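Local coordinates for porin (Acinetobacter baumannii AB307-0294, PDB 5DL7), which probably acts as an outer-membrane porin, a beta-barrel channel of the OprD family that has been linked to antibiotic uptake and, tentatively, to vanillate trafficking, at residues Asn154-Asn158 with Leu159-Gly163; Ala217-Lys220 with Asp221-Gln224. One frame throughout, in Å; residues are numbered along the deposited sequence.

Contact 1: residues Asn154-Asn158 with Leu159-Gly163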
loop_
_atom_site.group_PDB
_atom_site.type_symbol
_atom_site.label_atom_id
_atom_site.label_comp_id
_atom_site.label_asym_id
_atom_site.label_seq_id
_atom_site.Cartn_x
_atom_site.Cartn_y
_atom_site.Cartn_z
ATOM N N ASN A 154 -24.052 -5.403 0.493
ATOM C CA ASN A 154 -24.062 -5.857 -0.907
ATOM C C ASN A 154 -25.499 -6.044 -1.315
ATOM O O ASN A 154 -25.866 -6.846 -2.196
ATOM C CB ASN A 154 -23.238 -7.099 -1.083
ATOM C CG ASN A 154 -21.785 -6.763 -1.228
ATOM O OD1 ASN A 154 -20.981 -6.999 -0.345
ATOM N ND2 ASN A 154 -21.454 -6.077 -2.231
ATOM N N GLU A 155 -26.413 -5.433 -0.568
ATOM C CA GLU A 155 -27.846 -5.572 -0.899
ATOM C C GLU A 155 -28.231 -5.062 -2.293
ATOM O O GLU A 155 -29.177 -5.642 -2.905
ATOM C CB GLU A 155 -28.727 -4.790 0.049
ATOM C CG GLU A 155 -28.940 -5.366 1.419
ATOM C CD GLU A 155 -29.720 -6.696 1.381
ATOM O OE1 GLU A 155 -30.875 -6.674 1.119
ATOM O OE2 GLU A 155 -29.152 -7.775 1.484
ATOM N N ILE A 156 -27.565 -4.090 -2.774
ATOM C CA ILE A 156 -27.801 -3.557 -4.126
ATOM C C ILE A 156 -26.924 -4.278 -5.132
ATOM O O ILE A 156 -25.693 -4.206 -5.032
ATOM C CB ILE A 156 -27.580 -2.079 -4.138
ATOM C CG1 ILE A 156 -28.585 -1.386 -3.185
ATOM C CG2 ILE A 156 -27.821 -1.560 -5.515
ATOM C CD1 ILE A 156 -28.271 0.054 -3.032
ATOM N N PRO A 157 -27.488 -4.885 -6.094
ATOM C CA PRO A 157 -26.711 -5.612 -7.129
ATOM C C PRO A 157 -25.639 -4.702 -7.760
ATOM O O PRO A 157 -25.871 -3.539 -8.064
ATOM C CB PRO A 157 -27.790 -6.050 -8.130
ATOM C CG PRO A 157 -29.039 -6.178 -7.287
ATOM C CD PRO A 157 -28.930 -5.042 -6.343
ATOM N N ASN A 158 -24.409 -5.251 -7.826
ATOM C CA ASN A 158 -23.264 -4.550 -8.535
ATOM C C ASN A 158 -22.674 -3.407 -7.713
ATOM O O ASN A 158 -21.613 -2.943 -8.086
ATOM C CB ASN A 158 -23.696 -4.033 -9.971
ATOM C CG ASN A 158 -24.327 -5.075 -10.800
ATOM O OD1 ASN A 158 -25.576 -5.022 -11.257
ATOM N ND2 ASN A 158 -23.636 -6.142 -10.845
ATOM N N LEU A 159 -23.285 -3.055 -6.557
ATOM C CA LEU A 159 -22.825 -1.922 -5.760
ATOM C C LEU A 159 -22.436 -2.424 -4.373
ATOM O O LEU A 159 -23.198 -3.021 -3.715
ATOM C CB LEU A 159 -23.886 -0.935 -5.695
ATOM C CG LEU A 159 -23.641 0.367 -4.962
ATOM C CD1 LEU A 159 -22.503 1.227 -5.508
ATOM C CD2 LEU A 159 -24.887 1.231 -4.905
ATOM N N GLN A 160 -21.269 -2.118 -3.920
ATOM C CA GLN A 160 -20.908 -2.438 -2.593
ATOM C C GLN A 160 -20.801 -1.122 -1.819
ATOM O O GLN A 160 -19.999 -0.288 -2.225
ATOM C CB GLN A 160 -19.514 -3.096 -2.585
ATOM C CG GLN A 160 -19.100 -3.414 -1.151
ATOM C CD GLN A 160 -17.992 -4.510 -1.040
ATOM O OE1 GLN A 160 -18.241 -5.710 -1.208
ATOM N NE2 GLN A 160 -16.842 -4.092 -0.533
ATOM N N LEU A 161 -21.538 -0.932 -0.777
ATOM C CA LEU A 161 -21.517 0.259 0.064
ATOM C C LEU A 161 -20.679 -0.188 1.328
ATOM O O LEU A 161 -20.867 -1.270 1.847
ATOM C CB LEU A 161 -22.908 0.560 0.531
ATOM C CG LEU A 161 -23.748 0.999 -0.692
ATOM C CD1 LEU A 161 -25.167 1.082 -0.159
ATOM C CD2 LEU A 161 -23.243 2.268 -1.301
ATOM N N GLU A 162 -19.778 0.751 1.759
ATOM C CA GLU A 162 -18.923 0.343 2.892
ATOM C C GLU A 162 -18.621 1.628 3.676
ATOM O O GLU A 162 -18.522 2.737 3.109
ATOM C CB GLU A 162 -17.558 -0.072 2.209
ATOM C CG GLU A 162 -16.439 -0.466 2.963
ATOM C CD GLU A 162 -15.564 -1.476 2.213
ATOM O OE1 GLU A 162 -15.768 -1.591 0.896
ATOM O OE2 GLU A 162 -14.794 -2.098 2.948
ATOM N N GLY A 163 -18.435 1.460 4.999
ATOM C CA GLY A 163 -17.883 2.516 5.827
ATOM C C GLY A 163 -17.014 1.929 6.938
ATOM O O GLY A 163 -17.114 0.723 7.276
HETATM O O HOH W 1 -25.202 -2.641 -1.821
#

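Contact 2: residues Ala217-Lys220 with Asp221-Gln224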
loop_
_atom_site.group_PDB
_atom_site.type_symbol
_atom_site.label_atom_id
_atom_site.label_comp_id
_atom_site.label_asym_id
_atom_site.label_seq_id
_atom_site.Cartn_x
_atom_site.Cartn_y
_atom_site.Cartn_z
ATOM N N ALA A 217 -14.055 10.892 3.575
ATOM C CA ALA A 217 -13.313 10.552 4.802
ATOM C C ALA A 217 -13.050 11.857 5.624
ATOM O O ALA A 217 -12.904 12.962 5.090
ATOM C CB ALA A 217 -11.979 9.938 4.551
ATOM N N GLU A 218 -13.008 11.642 6.930
ATOM C CA GLU A 218 -12.616 12.681 7.879
ATOM C C GLU A 218 -11.659 12.044 8.872
ATOM O O GLU A 218 -12.046 11.188 9.651
ATOM C CB GLU A 218 -13.789 13.349 8.532
ATOM C CG GLU A 218 -13.319 14.429 9.501
ATOM C CD GLU A 218 -14.479 15.069 10.261
ATOM O OE1 GLU A 218 -15.329 15.597 9.617
ATOM O OE2 GLU A 218 -14.588 14.822 11.438
ATOM N N LEU A 219 -10.450 12.670 8.967
ATOM C CA LEU A 219 -9.515 12.381 10.110
ATOM C C LEU A 219 -9.672 13.565 11.046
ATOM O O LEU A 219 -9.335 14.722 10.681
ATOM C CB LEU A 219 -8.107 12.313 9.560
ATOM C CG LEU A 219 -6.974 12.044 10.507
ATOM C CD1 LEU A 219 -7.153 10.676 11.166
ATOM C CD2 LEU A 219 -5.641 12.125 9.833
ATOM N N LYS A 220 -10.243 13.269 12.208
ATOM C CA LYS A 220 -10.849 14.317 13.098
ATOM C C LYS A 220 -9.770 15.376 13.426
ATOM O O LYS A 220 -8.647 15.035 13.825
ATOM C CB LYS A 220 -11.300 13.695 14.375
ATOM C CG LYS A 220 -11.983 14.750 15.277
ATOM C CD LYS A 220 -12.436 14.042 16.497
ATOM C CE LYS A 220 -13.031 14.979 17.555
ATOM N NZ LYS A 220 -12.597 14.234 18.792
ATOM N N ASP A 221 -10.072 16.658 13.174
ATOM C CA ASP A 221 -9.219 17.843 13.493
ATOM C C ASP A 221 -7.974 17.872 12.658
ATOM O O ASP A 221 -7.029 18.637 12.980
ATOM C CB ASP A 221 -8.938 17.794 15.018
ATOM C CG ASP A 221 -10.089 18.187 15.831
ATOM O OD1 ASP A 221 -10.810 19.124 15.506
ATOM O OD2 ASP A 221 -10.254 17.568 16.911
ATOM N N ILE A 222 -7.879 17.116 11.557
ATOM C CA ILE A 222 -6.768 17.076 10.671
ATOM C C ILE A 222 -7.157 17.382 9.239
ATOM O O ILE A 222 -6.825 18.406 8.724
ATOM C CB ILE A 222 -5.883 15.823 10.788
ATOM C CG1 ILE A 222 -5.416 15.664 12.288
ATOM C CG2 ILE A 222 -4.699 15.956 9.877
ATOM C CD1 ILE A 222 -4.568 14.434 12.491
ATOM N N TYR A 223 -7.923 16.497 8.628
ATOM C CA TYR A 223 -8.338 16.746 7.215
ATOM C C TYR A 223 -9.675 16.062 6.925
ATOM O O TYR A 223 -10.014 15.054 7.575
ATOM C CB TYR A 223 -7.313 16.410 6.199
ATOM C CG TYR A 223 -6.984 14.965 6.035
ATOM C CD1 TYR A 223 -7.884 14.119 5.334
ATOM C CD2 TYR A 223 -5.875 14.348 6.511
ATOM C CE1 TYR A 223 -7.571 12.787 5.161
ATOM C CE2 TYR A 223 -5.548 13.015 6.307
ATOM C CZ TYR A 223 -6.371 12.169 5.703
ATOM O OH TYR A 223 -6.162 10.837 5.507
ATOM N N GLN A 224 -10.320 16.575 5.866
ATOM C CA GLN A 224 -11.431 15.854 5.165
ATOM C C GLN A 224 -10.926 15.562 3.778
ATOM O O GLN A 224 -10.221 16.381 3.180
ATOM C CB GLN A 224 -12.743 16.677 5.115
ATOM C CG GLN A 224 -13.334 16.714 6.458
ATOM C CD GLN A 224 -14.614 17.547 6.497
ATOM O OE1 GLN A 224 -15.025 18.133 7.622
ATOM N NE2 GLN A 224 -15.212 17.670 5.351
HETATM O O HOH W 2 -12.732 17.384 12.481
#

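Contact 1: residues Asn154-Asn158 with Leu159-Gly163
L159 and I156 stand side by side at the two ends of a type II beta turn running from I156 to L159, and these two branched aliphatic side chains provide most of its apolar packing. The turn is closed by the L159 backbone N, which donates to I156 O over 3.1 Å with an N-H...O angle of 160°. Its corner residues suit their posts: P157 has the restricted phi that the second position needs, and N158 takes the positive phi of the third, a conformation asparagine tolerates well. Both aliphatic chains point the same way. I156 CG2 lies 4.0 Å from L159 CB, and its CD1 continues along L159 CD2, also at 4.0 Å, before approaching CD1 of L161 at 4.4 Å. L159 extends CG opposite its own amide nitrogen (chi1 -178°), which brings CD2 alongside isoleucine. A water bridges the backbones of the same two residues, accepting from I156 N at 2.9 Å and donating to L159 O at 2.8 Å. N154, two residues before I156, brings its amide end up to that of Q160 at a steep angle, the two amide planes 68° apart. Q160 is extended, and its NE2 donates to E162 OE1 at 3.1 Å. The loop links strand 149-153 to strand 159-170; L161 pairs back to S153, E162 makes a salt bridge with R150, and on the other side N158 and L159 touch Y205 of strand 198-206.

Contact 2: residues Ala217-Lys220 with Asp221-Gln224
A tight beta hairpin with a classic beta bulge joins strand 210-219 to strand 223-235 in the barrel wall, with K220 and D221 at its corner. In the bulge both I222 and Y223 face L219, whose carbonyl oxygen serves two donors: I222 N at 2.9 Å, tilted from the carbonyl plane, and Y223 N at 3.1 Å, in that plane. The return bond runs from L219 N to Y223 O at 2.8 Å. D221 takes a positive phi (68°), a conformation that aspartate tolerates comparatively well. The apolar members share one side: L219 CD2 meets I222 CD1 at 3.7 Å and Y223 CE2 at 3.6 Å. Tyrosine suits this place because its flat ring can lie beneath the leucine stem; L219 CB sits over the middle of one ring face in a CH-pi contact, 4.2 Å from the centroid and 9° off the normal. The ring gets there through a chi1 of 68°, which sets CG between the backbone nitrogen and the carbonyl carbon. Y223 also lies about 6 Å, side chain to side chain, from the calcium ligand E253. The sheet's other face carries E218 and Q224, a non-hydrogen-bonded pair whose extended chains run alongside each other. At the corner, K220 forms a salt bridge with D196, while D221 OD1 accepts from S256 N, so each charged end has an outside partner. A water accepts from D221 N at 2.8 Å and donates weakly to E218 OE2.

Overall arrangement
The two contacts come in series along the chain, contact 1 first, and lie on the same barrel wall with centres about 24 Å apart and nearest atoms about 9 Å apart, so they do not touch. Strand 159-170 of contact 1 pairs with 198-206, which pairs with 210-219, and that strand leads into the hairpin of contact 2. Following these antiparallel strands puts the turns at opposite ends: residues 154-158 start strand 159-170, whereas residues 220-222 follow the end of 210-219. By the usual porin topology contact 1 is probably periplasmic and contact 2 extracellular, on the calcium side. Each is a short connection that reverses the chain between neighbouring antiparallel strands of the barrel.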